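Local atomic coordinates of sensor protein (Geobacter sulfurreducens PCA, PDB entry 2R78), a protein that is the PAS sensor domain of a larger hybrid histidine kinase that probably transfers a phosphoryl group from ATP to a protein histidine in two-component signalling. Residues A15-H19 and D35-A39; D22-D28 and K108-R114; P80-R85 and T96-H102. All blocks are in the same frame, centred on the assembly; numbering follows the deposited sequence.

From the N terminus, helix 6-19 is followed, after a short turn, by strand 23-27, and contact 1 closes the first loop by bringing the end of that helix to the end of strand 33-36 and the start of helix 38-44. Contact 2 begins inside this loop and ends far beyond it, so the two cross; it pairs strand 23-27 with strand 109-115. Contact 3 is nested inside the long loop of contact 2 and joins the hairpin strands 81-88 and 94-103. Strand 23-27 is the neighbour of 33-36, and strand 109-115 of 94-103, so one antiparallel sheet in the order 2-1-5-4-3 carries all three contacts. Each also touches the second subunit.

Contact 1 (A15-H19 and D35-A39); sequences ALFEH and DVNPA
Phe17 and Asn37 join helix 6-19 to the point where strand 33-36 of the PAS fold turns into helix 38-44. Packing comes first. The Phe17 ring lies over the CB of Asn37 in a CH-pi contact, with CB 3.6 Å from the ring centroid and 9° off the normal. Phe17 CZ reaches to 3.4 Å from Val36 C and 3.6 Å from Asp35 CG. Phe17 CG stands anti to the backbone N (chi1 -169°), which carries the ring out of the helix and across the strand end. Pro38 adds its CD and CG against the carbonyls of Phe17 and Glu18.

One direct hydrogen bond and one water join the segments. Asp35 OD1 accepts from Val36 N and forms a salt bridge with Arg48. Asn37 is the N-cap of helix 38-44, and its OD1 takes the N-H groups of Ile40 and Ile24. Its ND2 donates to Asp22 O and Phe17 O, so this one amide joins the end of helix 6-19, the start of strand 23-27 and helix 38-44. A water donates to Glu18 O and accepts weakly from Ala39 N. The bond from Asn37 ND2 to Phe17 O measures 3.1 Å and lies in the carbonyl plane.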
ATOM      1  N   ALA B  15      -7.798   5.082   3.244  1.00 13.57           N
ATOM      2  CA  ALA B  15      -7.152   5.901   2.218  1.00 13.49           C
ATOM      3  C   ALA B  15      -6.159   5.088   1.367  1.00 13.31           C
ATOM      4  O   ALA B  15      -6.166   5.139   0.116  1.00 13.75           O
ATOM      5  CB  ALA B  15      -6.437   7.114   2.871  1.00 13.84           C
ATOM      6  N   LEU B  16      -5.304   4.339   2.050  1.00 14.18           N
ATOM      7  CA  LEU B  16      -4.266   3.569   1.358  1.00 15.05           C
ATOM      8  C   LEU B  16      -4.912   2.479   0.479  1.00 14.46           C
ATOM      9  O   LEU B  16      -4.482   2.236  -0.658  1.00 15.55           O
ATOM     10  CB  LEU B  16      -3.325   2.970   2.402  1.00 15.72           C
ATOM     11  CG  LEU B  16      -2.093   2.231   1.926  1.00 17.06           C
ATOM     12  CD1 LEU B  16      -1.285   3.067   0.902  1.00 18.67           C
ATOM     13  CD2 LEU B  16      -1.229   1.813   3.136  1.00 18.68           C
ATOM     14  N   PHE B  17      -5.938   1.827   1.015  1.00 13.58           N
ATOM     15  CA  PHE B  17      -6.678   0.805   0.256  1.00 14.86           C
ATOM     16  C   PHE B  17      -7.252   1.417  -1.033  1.00 14.81           C
ATOM     17  O   PHE B  17      -7.036   0.896  -2.131  1.00 15.22           O
ATOM     18  CB  PHE B  17      -7.775   0.230   1.133  1.00 15.07           C
ATOM     19  CG  PHE B  17      -8.434  -0.987   0.574  1.00 15.86           C
ATOM     20  CD1 PHE B  17      -7.843  -2.250   0.767  1.00 16.76           C
ATOM     21  CD2 PHE B  17      -9.643  -0.907  -0.088  1.00 15.25           C
ATOM     22  CE1 PHE B  17      -8.445  -3.385   0.292  1.00 17.04           C
ATOM     23  CE2 PHE B  17     -10.271  -2.098  -0.562  1.00 17.46           C
ATOM     24  CZ  PHE B  17      -9.674  -3.300  -0.364  1.00 16.93           C
ATOM     25  N   GLU B  18      -7.958   2.540  -0.898  1.00 15.30           N
ATOM     26  CA  GLU B  18      -8.503   3.239  -2.063  1.00 16.47           C
ATOM     27  C   GLU B  18      -7.418   3.669  -3.069  1.00 16.78           C
ATOM     28  O   GLU B  18      -7.593   3.493  -4.283  1.00 18.11           O
ATOM     29  CB  GLU B  18      -9.310   4.477  -1.634  1.00 16.50           C
ATOM     30  CG  GLU B  18      -9.776   5.238  -2.834  1.00 18.27           C
ATOM     31  CD  GLU B  18     -10.704   6.390  -2.543  1.00 21.29           C
ATOM     32  OE1 GLU B  18     -10.962   6.668  -1.353  1.00 25.59           O
ATOM     33  OE2 GLU B  18     -11.159   7.025  -3.543  1.00 28.96           O
ATOM     34  N   HIS B  19      -6.326   4.242  -2.559  1.00 16.43           N
ATOM     35  CA  HIS B  19      -5.389   4.985  -3.430  1.00 17.18           C
ATOM     36  C   HIS B  19      -4.121   4.224  -3.852  1.00 17.59           C
ATOM     37  O   HIS B  19      -3.340   4.708  -4.678  1.00 18.66           O
ATOM     38  CB  HIS B  19      -5.027   6.301  -2.779  1.00 17.29           C
ATOM     39  CG  HIS B  19      -6.177   7.244  -2.634  1.00 19.92           C
ATOM     40  ND1 HIS B  19      -6.881   7.734  -3.715  1.00 21.82           N
ATOM     41  CD2 HIS B  19      -6.742   7.796  -1.532  1.00 23.35           C
ATOM     42  CE1 HIS B  19      -7.837   8.536  -3.281  1.00 23.25           C
ATOM     43  NE2 HIS B  19      -7.759   8.612  -1.965  1.00 23.82           N
ATOM     44  N   ASP B  35     -12.479  -8.548   0.474  1.00 19.31           N
ATOM     45  CA  ASP B  35     -12.429  -7.213  -0.125  1.00 19.26           C
ATOM     46  C   ASP B  35     -11.277  -7.138  -1.108  1.00 18.19           C
ATOM     47  O   ASP B  35     -10.333  -7.959  -1.040  1.00 18.02           O
ATOM     48  CB  ASP B  35     -12.294  -6.142   0.964  1.00 19.22           C
ATOM     49  CG  ASP B  35     -12.859  -4.786   0.566  1.00 20.16           C
ATOM     50  OD1 ASP B  35     -13.248  -4.585  -0.630  1.00 18.25           O
ATOM     51  OD2 ASP B  35     -12.896  -3.899   1.477  1.00 19.64           O
ATOM     52  N   VAL B  36     -11.375  -6.186  -2.034  1.00 18.56           N
ATOM     53  CA  VAL B  36     -10.386  -5.965  -3.095  1.00 18.70           C
ATOM     54  C   VAL B  36     -10.382  -4.497  -3.459  1.00 18.45           C
ATOM     55  O   VAL B  36     -11.438  -3.854  -3.517  1.00 18.26           O
ATOM     56  CB  VAL B  36     -10.644  -6.781  -4.400  1.00 20.01           C
ATOM     57  CG1 VAL B  36     -10.382  -8.240  -4.137  1.00 20.80           C
ATOM     58  CG2 VAL B  36     -12.048  -6.503  -4.959  1.00 20.73           C
ATOM     59  N   ASN B  37      -9.195  -3.958  -3.685  1.00 17.73           N
ATOM     60  CA  ASN B  37      -9.113  -2.522  -3.894  1.00 17.64           C
ATOM     61  C   ASN B  37      -9.314  -2.106  -5.348  1.00 18.20           C
ATOM     62  O   ASN B  37      -9.328  -2.947  -6.263  1.00 18.02           O
ATOM     63  CB  ASN B  37      -7.846  -1.938  -3.276  1.00 17.18           C
ATOM     64  CG  ASN B  37      -6.632  -2.155  -4.094  1.00 18.12           C
ATOM     65  OD1 ASN B  37      -6.556  -3.067  -4.934  1.00 17.07           O
ATOM     66  ND2 ASN B  37      -5.617  -1.355  -3.816  1.00 17.73           N
ATOM     67  N   PRO B  38      -9.491  -0.807  -5.584  1.00 19.97           N
ATOM     68  CA  PRO B  38      -9.706  -0.430  -6.974  1.00 21.50           C
ATOM     69  C   PRO B  38      -8.589  -0.858  -7.945  1.00 22.03           C
ATOM     70  O   PRO B  38      -8.883  -1.199  -9.107  1.00 23.54           O
ATOM     71  CB  PRO B  38      -9.811   1.094  -6.903  1.00 21.33           C
ATOM     72  CG  PRO B  38     -10.349   1.352  -5.539  1.00 20.16           C
ATOM     73  CD  PRO B  38      -9.657   0.332  -4.665  1.00 19.75           C
ATOM     74  N   ALA B  39      -7.339  -0.813  -7.491  1.00 22.24           N
ATOM     75  CA  ALA B  39      -6.205  -1.168  -8.343  1.00 22.78           C
ATOM     76  C   ALA B  39      -6.332  -2.591  -8.870  1.00 23.82           C
ATOM     77  O   ALA B  39      -6.054  -2.820 -10.051  1.00 24.44           O
ATOM     78  CB  ALA B  39      -4.887  -0.973  -7.637  1.00 22.66           C
TER
HETATM   79  O   HOH W   1      -6.443   1.440  -5.653  1.00 20.05           O

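Contact 2 (D22-D28 and K108-R114); sequences DGIFIMD and KILGIAR
Ile109 and Met27 meet at one end of a pair of antiparallel strands, and Asp22 meets Arg114 at the other. Ile109, Asp22 and Phe25 lose the most surface to the partner segment. Ile109 sets its CB 3.9 Å from Met27 CG, the Met27 residue being selenomethionine. Beyond the strands, Ile109 packs on Leu72 and Ile75 of helix 67-76.

Asp22 holds Arg114 in a salt bridge, with OD2 2.6 Å from NH1. The hydrogen bond within it is weak, at 127°. OD2 sits at the guanidinium edge, and the carboxylate and guanidinium planes stand almost perpendicular. Arg114 bends at chi3 (53°), which brings NH1 back to the acid. Asp22 OD1 is bound by Arg114 of the second subunit, and the reverse pair also forms, so the charges link the two chains.

Phe25 lays its ring flat over Gly111, whose CA is 3.6 Å from the ring centroid. The ring gets there because CG lies between the backbone N and the carbonyl carbon (chi1 61°). A side chain at Gly111 would clash with CZ. A serine in place of Phe25 would probably uncover the Gly111 backbone and open a gap beside Trp56 and Val36.

Backbone bonds pair Gly23 with Ala113, Phe25 with Gly111 and Met27 with Ile109; the Gly111 N to Phe25 O bond is 2.8 Å. Leu110 CD1 reaches Ile26 CD1 at 3.7 Å and Ile24 CG2 at 3.8 Å, on the face that also meets helix 6-19. This joining of the first and last strands at the centre of an antiparallel sheet is characteristic of the PAS fold.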
ATOM      1  N   ASP B  22      -0.517  -0.449  -6.122  1.00 21.71           N
ATOM      2  CA  ASP B  22      -0.506  -1.900  -5.981  1.00 21.35           C
ATOM      3  C   ASP B  22      -1.896  -2.438  -5.629  1.00 19.73           C
ATOM      4  O   ASP B  22      -2.720  -1.754  -5.004  1.00 18.71           O
ATOM      5  CB  ASP B  22       0.467  -2.350  -4.921  1.00 21.69           C
ATOM      6  CG  ASP B  22       1.914  -2.243  -5.358  1.00 23.94           C
ATOM      7  OD1 ASP B  22       2.224  -2.123  -6.577  1.00 26.81           O
ATOM      8  OD2 ASP B  22       2.747  -2.325  -4.453  1.00 28.42           O
ATOM      9  N   GLY B  23      -2.140  -3.668  -6.057  1.00 18.61           N
ATOM     10  CA  GLY B  23      -3.343  -4.375  -5.684  1.00 16.70           C
ATOM     11  C   GLY B  23      -3.325  -4.768  -4.212  1.00 16.49           C
ATOM     12  O   GLY B  23      -2.293  -5.158  -3.677  1.00 16.21           O
ATOM     13  N   ILE B  24      -4.483  -4.658  -3.555  1.00 15.11           N
ATOM     14  CA  ILE B  24      -4.598  -5.097  -2.160  1.00 15.39           C
ATOM     15  C   ILE B  24      -5.881  -5.911  -2.057  1.00 15.26           C
ATOM     16  O   ILE B  24      -6.916  -5.506  -2.573  1.00 15.40           O
ATOM     17  CB  ILE B  24      -4.632  -3.908  -1.143  1.00 14.43           C
ATOM     18  CG1 ILE B  24      -3.422  -2.985  -1.307  1.00 14.82           C
ATOM     19  CG2 ILE B  24      -4.732  -4.437   0.286  1.00 15.05           C
ATOM     20  CD1 ILE B  24      -3.518  -1.661  -0.519  1.00 16.02           C
ATOM     21  N   PHE B  25      -5.793  -7.069  -1.417  1.00 15.15           N
ATOM     22  CA  PHE B  25      -6.946  -7.910  -1.211  1.00 16.10           C
ATOM     23  C   PHE B  25      -6.976  -8.403   0.234  1.00 15.85           C
ATOM     24  O   PHE B  25      -5.935  -8.476   0.906  1.00 15.60           O
ATOM     25  CB  PHE B  25      -7.037  -9.059  -2.244  1.00 17.24           C
ATOM     26  CG  PHE B  25      -5.874 -10.029  -2.235  1.00 17.06           C
ATOM     27  CD1 PHE B  25      -5.897 -11.165  -1.439  1.00 20.44           C
ATOM     28  CD2 PHE B  25      -4.776  -9.830  -3.071  1.00 19.73           C
ATOM     29  CE1 PHE B  25      -4.829 -12.072  -1.466  1.00 19.76           C
ATOM     30  CE2 PHE B  25      -3.713 -10.744  -3.097  1.00 19.60           C
ATOM     31  CZ  PHE B  25      -3.739 -11.840  -2.279  1.00 19.98           C
ATOM     32  N   ILE B  26      -8.180  -8.673   0.711  1.00 15.71           N
ATOM     33  CA  ILE B  26      -8.360  -9.295   2.018  1.00 15.28           C
ATOM     34  C   ILE B  26      -9.056 -10.603   1.798  1.00 16.31           C
ATOM     35  O   ILE B  26     -10.002 -10.628   1.024  1.00 15.42           O
ATOM     36  CB  ILE B  26      -9.267  -8.449   2.968  1.00 15.69           C
ATOM     37  CG1 ILE B  26      -8.787  -6.988   3.055  1.00 15.30           C
ATOM     38  CG2 ILE B  26      -9.319  -9.051   4.352  1.00 16.49           C
ATOM     39  CD1 ILE B  26      -7.358  -6.776   3.506  1.00 16.73           C
HETATM   40  N   MSE B  27      -8.599 -11.679   2.446  1.00 16.58           N
HETATM   41  CA  MSE B  27      -9.366 -12.935   2.411  1.00 18.27           C
HETATM   42  C   MSE B  27      -9.478 -13.537   3.794  1.00 17.74           C
HETATM   43  O   MSE B  27      -8.725 -13.179   4.688  1.00 17.51           O
HETATM   44  CB  MSE B  27      -8.781 -13.946   1.428  1.00 18.17           C
HETATM   45  CG  MSE B  27      -7.352 -14.298   1.664  1.00 19.81           C
HETATM   46 SE   MSE B  27      -6.711 -15.400   0.168  1.00 26.09          SE
HETATM   47  CE  MSE B  27      -7.791 -14.778  -1.277  1.00 31.20           C
ATOM     48  N   ASP B  28     -10.450 -14.417   3.989  1.00 19.52           N
ATOM     49  CA  ASP B  28     -10.546 -15.120   5.282  1.00 19.99           C
ATOM     50  C   ASP B  28      -9.576 -16.303   5.275  1.00 21.24           C
ATOM     51  O   ASP B  28      -8.906 -16.574   4.274  1.00 21.22           O
ATOM     52  CB  ASP B  28     -12.010 -15.523   5.632  1.00 20.40           C
ATOM     53  CG  ASP B  28     -12.610 -16.566   4.685  1.00 21.27           C
ATOM     54  OD1 ASP B  28     -11.831 -17.268   4.003  1.00 21.01           O
ATOM     55  OD2 ASP B  28     -13.872 -16.697   4.647  1.00 20.94           O
ATOM     56  N   LYS B 108      -7.852 -13.061   9.527  1.00 21.11           N
ATOM     57  CA  LYS B 108      -7.893 -12.748   8.113  1.00 21.50           C
ATOM     58  C   LYS B 108      -6.484 -12.567   7.549  1.00 19.57           C
ATOM     59  O   LYS B 108      -5.485 -12.518   8.284  1.00 19.08           O
ATOM     60  CB  LYS B 108      -8.769 -11.531   7.866  1.00 21.99           C
ATOM     61  CG  LYS B 108     -10.234 -11.793   8.267  1.00 23.41           C
ATOM     62  CD  LYS B 108     -11.074 -10.553   8.301  1.00 23.55           C
ATOM     63  CE  LYS B 108     -12.316 -10.715   9.163  1.00 25.51           C
ATOM     64  NZ  LYS B 108     -12.083 -11.382  10.493  1.00 28.14           N
ATOM     65  N   ILE B 109      -6.429 -12.504   6.223  1.00 17.77           N
ATOM     66  CA  ILE B 109      -5.184 -12.428   5.487  1.00 17.25           C
ATOM     67  C   ILE B 109      -5.187 -11.193   4.577  1.00 16.98           C
ATOM     68  O   ILE B 109      -6.133 -10.975   3.847  1.00 16.03           O
ATOM     69  CB  ILE B 109      -4.953 -13.710   4.654  1.00 17.46           C
ATOM     70  CG1 ILE B 109      -4.775 -14.928   5.561  1.00 17.88           C
ATOM     71  CG2 ILE B 109      -3.715 -13.544   3.779  1.00 15.97           C
ATOM     72  CD1 ILE B 109      -5.044 -16.270   4.813  1.00 18.91           C
ATOM     73  N   LEU B 110      -4.114 -10.395   4.686  1.00 17.38           N
ATOM     74  CA  LEU B 110      -3.865  -9.238   3.819  1.00 17.72           C
ATOM     75  C   LEU B 110      -2.972  -9.683   2.672  1.00 16.23           C
ATOM     76  O   LEU B 110      -1.870 -10.152   2.894  1.00 15.47           O
ATOM     77  CB  LEU B 110      -3.085  -8.162   4.595  1.00 18.00           C
ATOM     78  CG  LEU B 110      -2.571  -6.918   3.836  1.00 19.24           C
ATOM     79  CD1 LEU B 110      -3.742  -6.040   3.543  1.00 19.98           C
ATOM     80  CD2 LEU B 110      -1.534  -6.121   4.645  1.00 20.18           C
ATOM     81  N   GLY B 111      -3.414  -9.460   1.447  1.00 15.66           N
ATOM     82  CA  GLY B 111      -2.565  -9.707   0.300  1.00 15.63           C
ATOM     83  C   GLY B 111      -2.238  -8.432  -0.454  1.00 15.97           C
ATOM     84  O   GLY B 111      -3.059  -7.506  -0.530  1.00 14.74           O
ATOM     85  N   ILE B 112      -1.052  -8.401  -1.041  1.00 16.12           N
ATOM     86  CA  ILE B 112      -0.642  -7.320  -1.926  1.00 17.84           C
ATOM     87  C   ILE B 112      -0.194  -7.978  -3.248  1.00 17.74           C
ATOM     88  O   ILE B 112       0.477  -9.004  -3.223  1.00 18.21           O
ATOM     89  CB  ILE B 112       0.533  -6.528  -1.316  1.00 18.47           C
ATOM     90  CG1 ILE B 112       0.169  -5.906   0.043  1.00 19.39           C
ATOM     91  CG2 ILE B 112       0.922  -5.396  -2.224  1.00 20.01           C
ATOM     92  CD1 ILE B 112       1.408  -5.388   0.852  1.00 20.93           C
ATOM     93  N   ALA B 113      -0.601  -7.407  -4.382  1.00 17.69           N
ATOM     94  CA  ALA B 113      -0.219  -7.920  -5.726  1.00 18.71           C
ATOM     95  C   ALA B 113       0.476  -6.782  -6.452  1.00 19.41           C
ATOM     96  O   ALA B 113      -0.085  -5.704  -6.549  1.00 20.18           O
ATOM     97  CB  ALA B 113      -1.464  -8.355  -6.510  1.00 18.62           C
ATOM     98  N   ARG B 114       1.676  -7.032  -6.969  1.00 20.86           N
ATOM     99  CA  ARG B 114       2.471  -6.047  -7.691  1.00 23.64           C
ATOM    100  C   ARG B 114       2.795  -6.553  -9.100  1.00 24.28           C
ATOM    101  O   ARG B 114       3.026  -7.748  -9.313  1.00 21.30           O
ATOM    102  CB  ARG B 114       3.810  -5.808  -6.975  1.00 23.93           C
ATOM    103  CG  ARG B 114       3.723  -5.250  -5.553  1.00 26.96           C
ATOM    104  CD  ARG B 114       5.100  -5.030  -4.863  1.00 29.07           C
ATOM    105  NE  ARG B 114       6.054  -4.217  -5.657  1.00 33.34           N
ATOM    106  CZ  ARG B 114       6.142  -2.875  -5.642  1.00 34.97           C
ATOM    107  NH1 ARG B 114       5.314  -2.143  -4.911  1.00 35.38           N
ATOM    108  NH2 ARG B 114       7.043  -2.252  -6.397  1.00 34.74           N
TER

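Contact 3 (P80-R85 and T96-H102); sequences PLREER and TVELSAH
Leu81 and Ala101 form one of three hydrogen-bonded pairs in the antiparallel hairpin at one edge of the PAS-fold sheet, where 81-88 is the outermost strand within the chain; the others are Glu83 with Leu99 and Arg85 with Val97. Each pair is closed by two backbone bonds. The shortest runs from Leu99 N to Glu83 O, 2.7 Å, and the bond from Val97 N to Arg85 O is nearly straight at 179°.

On the face of Leu81, Leu99 and Ala101 the contact is mostly apolar. Leu81 touches Leu99 CB with CD2 at 3.8 Å and Ala101 CB with its own CB at 3.9 Å. Leu99 turns CD1 towards the aliphatic part of Arg85, 3.5 Å from its CG. Helix 67-76 covers this face through Ile75, Ser71 and Trp67. The same Trp67 binds Glu83 OE1 and makes a cation-pi contact with Arg85, whose NH2 reaches Ser60.

The other face is polar. Arg82 leaves its strand with CG anti to the backbone N (chi1 173°), then bends at chi2 and chi3 across to the partner strand. Its NE lies 2.5 Å from Ser100 OG, and its CD rests 3.7 Å from Glu98 CD. One water donates to both Glu84 OE2 and Glu98 OE2. Ile21 of the second subunit packs on Arg82 and Glu98. At the open end of the hairpin, Pro80 CB meets His102 CD2 at 3.6 Å, while the His102 ring stacks on His19 of the second subunit.

Arg82 NH1 and Glu98 OE1 are of opposite charge but lie beyond salt-bridge range. Any attraction is therefore probably long-range, with no N-H directed at the oxygen, while the water between Glu84 and Glu98 is likely to ease the repulsion of two like charges.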
ATOM      1  N   PRO B  80       4.639 -15.986   6.050  1.00 26.07           N
ATOM      2  CA  PRO B  80       4.173 -15.054   5.010  1.00 25.07           C
ATOM      3  C   PRO B  80       4.498 -15.595   3.618  1.00 23.67           C
ATOM      4  O   PRO B  80       5.527 -16.219   3.427  1.00 23.29           O
ATOM      5  CB  PRO B  80       4.977 -13.772   5.254  1.00 24.97           C
ATOM      6  CG  PRO B  80       5.747 -13.991   6.495  1.00 26.82           C
ATOM      7  CD  PRO B  80       5.641 -15.387   6.949  1.00 26.47           C
ATOM      8  N   LEU B  81       3.584 -15.375   2.684  1.00 22.36           N
ATOM      9  CA  LEU B  81       3.771 -15.759   1.312  1.00 21.21           C
ATOM     10  C   LEU B  81       4.467 -14.616   0.609  1.00 19.67           C
ATOM     11  O   LEU B  81       4.137 -13.439   0.823  1.00 18.68           O
ATOM     12  CB  LEU B  81       2.410 -16.048   0.678  1.00 21.49           C
ATOM     13  CG  LEU B  81       2.394 -16.398  -0.808  1.00 21.84           C
ATOM     14  CD1 LEU B  81       1.283 -17.417  -1.133  1.00 23.72           C
ATOM     15  CD2 LEU B  81       2.300 -15.185  -1.664  1.00 21.95           C
ATOM     16  N   ARG B  82       5.441 -14.966  -0.226  1.00 19.95           N
ATOM     17  CA  ARG B  82       6.025 -14.042  -1.167  1.00 20.09           C
ATOM     18  C   ARG B  82       6.457 -14.854  -2.366  1.00 19.15           C
ATOM     19  O   ARG B  82       7.486 -15.552  -2.324  1.00 18.68           O
ATOM     20  CB  ARG B  82       7.235 -13.335  -0.584  1.00 22.30           C
ATOM     21  CG  ARG B  82       7.982 -12.480  -1.569  1.00 28.49           C
ATOM     22  CD  ARG B  82       7.218 -11.242  -1.962  1.00 36.74           C
ATOM     23  NE  ARG B  82       6.946 -10.407  -0.787  1.00 41.28           N
ATOM     24  CZ  ARG B  82       7.692  -9.392  -0.346  1.00 42.75           C
ATOM     25  NH1 ARG B  82       8.828  -9.026  -0.950  1.00 45.66           N
ATOM     26  NH2 ARG B  82       7.295  -8.740   0.737  1.00 41.96           N
ATOM     27  N   GLU B  83       5.629 -14.803  -3.389  1.00 17.77           N
ATOM     28  CA  GLU B  83       5.932 -15.497  -4.615  1.00 18.32           C
ATOM     29  C   GLU B  83       5.127 -14.953  -5.778  1.00 16.49           C
ATOM     30  O   GLU B  83       4.117 -14.234  -5.589  1.00 16.19           O
ATOM     31  CB  GLU B  83       5.701 -16.993  -4.423  1.00 19.47           C
ATOM     32  CG  GLU B  83       4.299 -17.422  -4.262  1.00 21.36           C
ATOM     33  CD  GLU B  83       4.190 -18.886  -3.765  1.00 21.58           C
ATOM     34  OE1 GLU B  83       3.983 -19.797  -4.610  1.00 23.13           O
ATOM     35  OE2 GLU B  83       4.371 -19.127  -2.532  1.00 23.68           O
ATOM     36  N   GLU B  84       5.598 -15.268  -6.981  1.00 14.02           N
ATOM     37  CA  GLU B  84       4.955 -14.807  -8.181  1.00 13.39           C
ATOM     38  C   GLU B  84       3.900 -15.804  -8.617  1.00 13.39           C
ATOM     39  O   GLU B  84       4.074 -17.026  -8.483  1.00 13.47           O
ATOM     40  CB  GLU B  84       5.990 -14.630  -9.275  1.00 12.46           C
ATOM     41  CG  GLU B  84       7.025 -13.554  -8.959  1.00 14.02           C
ATOM     42  CD  GLU B  84       7.983 -13.297 -10.087  1.00 14.76           C
ATOM     43  OE1 GLU B  84       7.870 -14.010 -11.117  1.00 13.81           O
ATOM     44  OE2 GLU B  84       8.882 -12.430  -9.899  1.00 15.93           O
ATOM     45  N   ARG B  85       2.815 -15.274  -9.172  1.00 14.23           N
ATOM     46  CA  ARG B  85       1.781 -16.091  -9.754  1.00 14.25           C
ATOM     47  C   ARG B  85       1.294 -15.487 -11.066  1.00 14.04           C
ATOM     48  O   ARG B  85       1.147 -14.283 -11.167  1.00 13.77           O
ATOM     49  CB  ARG B  85       0.596 -16.213  -8.799  1.00 15.65           C
ATOM     50  CG  ARG B  85       0.935 -16.975  -7.571  1.00 17.47           C
ATOM     51  CD  ARG B  85       1.183 -18.416  -7.851  1.00 18.80           C
ATOM     52  NE  ARG B  85      -0.013 -19.216  -8.170  1.00 16.67           N
ATOM     53  CZ  ARG B  85       0.033 -20.504  -8.485  1.00 19.19           C
ATOM     54  NH1 ARG B  85       1.217 -21.152  -8.529  1.00 21.70           N
ATOM     55  NH2 ARG B  85      -1.068 -21.175  -8.737  1.00 17.14           N
ATOM     56  N   THR B  96       1.306 -11.557 -14.909  1.00 20.37           N
ATOM     57  CA  THR B  96       2.140 -12.133 -13.847  1.00 19.44           C
ATOM     58  C   THR B  96       2.332 -11.073 -12.781  1.00 18.93           C
ATOM     59  O   THR B  96       2.663  -9.917 -13.067  1.00 18.94           O
ATOM     60  CB  THR B  96       3.475 -12.669 -14.360  1.00 20.43           C
ATOM     61  OG1 THR B  96       3.189 -13.709 -15.306  1.00 23.90           O
ATOM     62  CG2 THR B  96       4.289 -13.251 -13.244  1.00 20.04           C
ATOM     63  N   VAL B  97       2.046 -11.482 -11.566  1.00 17.04           N
ATOM     64  CA  VAL B  97       2.168 -10.611 -10.416  1.00 17.49           C
ATOM     65  C   VAL B  97       3.004 -11.221  -9.332  1.00 16.68           C
ATOM     66  O   VAL B  97       3.162 -12.453  -9.257  1.00 16.58           O
ATOM     67  CB  VAL B  97       0.813 -10.219  -9.837  1.00 17.72           C
ATOM     68  CG1 VAL B  97      -0.020  -9.489 -10.910  1.00 20.07           C
ATOM     69  CG2 VAL B  97       0.062 -11.431  -9.289  1.00 18.50           C
ATOM     70  N   GLU B  98       3.612 -10.358  -8.518  1.00 15.78           N
ATOM     71  CA  GLU B  98       4.252 -10.828  -7.315  1.00 17.38           C
ATOM     72  C   GLU B  98       3.279 -10.640  -6.172  1.00 17.35           C
ATOM     73  O   GLU B  98       2.833  -9.509  -5.923  1.00 17.46           O
ATOM     74  CB  GLU B  98       5.502 -10.045  -6.998  1.00 18.22           C
ATOM     75  CG  GLU B  98       6.229 -10.636  -5.825  1.00 20.66           C
ATOM     76  CD  GLU B  98       7.375  -9.777  -5.372  1.00 23.75           C
ATOM     77  OE1 GLU B  98       7.112  -8.706  -4.767  1.00 30.11           O
ATOM     78  OE2 GLU B  98       8.528 -10.182  -5.632  1.00 31.13           O
ATOM     79  N   LEU B  99       2.998 -11.729  -5.471  1.00 16.99           N
ATOM     80  CA  LEU B  99       2.062 -11.704  -4.364  1.00 17.34           C
ATOM     81  C   LEU B  99       2.813 -11.717  -3.030  1.00 18.05           C
ATOM     82  O   LEU B  99       3.766 -12.472  -2.864  1.00 17.35           O
ATOM     83  CB  LEU B  99       1.130 -12.916  -4.420  1.00 17.86           C
ATOM     84  CG  LEU B  99       0.248 -13.127  -5.647  1.00 18.69           C
ATOM     85  CD1 LEU B  99      -0.497 -14.494  -5.512  1.00 22.71           C
ATOM     86  CD2 LEU B  99      -0.744 -11.991  -5.862  1.00 21.72           C
ATOM     87  N   SER B 100       2.319 -10.938  -2.077  1.00 17.88           N
ATOM     88  CA  SER B 100       2.707 -11.045  -0.683  1.00 18.84           C
ATOM     89  C   SER B 100       1.420 -11.282   0.094  1.00 18.64           C
ATOM     90  O   SER B 100       0.362 -10.749  -0.278  1.00 18.39           O
ATOM     91  CB  SER B 100       3.403  -9.758  -0.265  1.00 20.27           C
ATOM     92  OG  SER B 100       4.566  -9.619  -1.091  1.00 25.68           O
ATOM     93  N   ALA B 101       1.465 -12.152   1.093  1.00 17.47           N
ATOM     94  CA  ALA B 101       0.282 -12.364   1.913  1.00 17.78           C
ATOM     95  C   ALA B 101       0.712 -12.548   3.343  1.00 18.27           C
ATOM     96  O   ALA B 101       1.676 -13.259   3.613  1.00 18.99           O
ATOM     97  CB  ALA B 101      -0.540 -13.547   1.410  1.00 18.09           C
ATOM     98  N   HIS B 102       0.009 -11.866   4.246  1.00 18.48           N
ATOM     99  CA  HIS B 102       0.351 -11.820   5.651  1.00 19.12           C
ATOM    100  C   HIS B 102      -0.883 -12.082   6.510  1.00 18.51           C
ATOM    101  O   HIS B 102      -1.936 -11.499   6.285  1.00 17.66           O
ATOM    102  CB  HIS B 102       0.948 -10.444   5.986  1.00 19.80           C
ATOM    103  CG  HIS B 102       2.324 -10.230   5.416  1.00 21.80           C
ATOM    104  ND1 HIS B 102       2.538  -9.673   4.180  1.00 24.99           N
ATOM    105  CD2 HIS B 102       3.549 -10.516   5.914  1.00 23.87           C
ATOM    106  CE1 HIS B 102       3.836  -9.625   3.938  1.00 24.32           C
ATOM    107  NE2 HIS B 102       4.473 -10.117   4.984  1.00 25.99           N
TER
HETATM  108  O   HOH W   2       8.821  -9.984  -8.751  1.00 35.75           O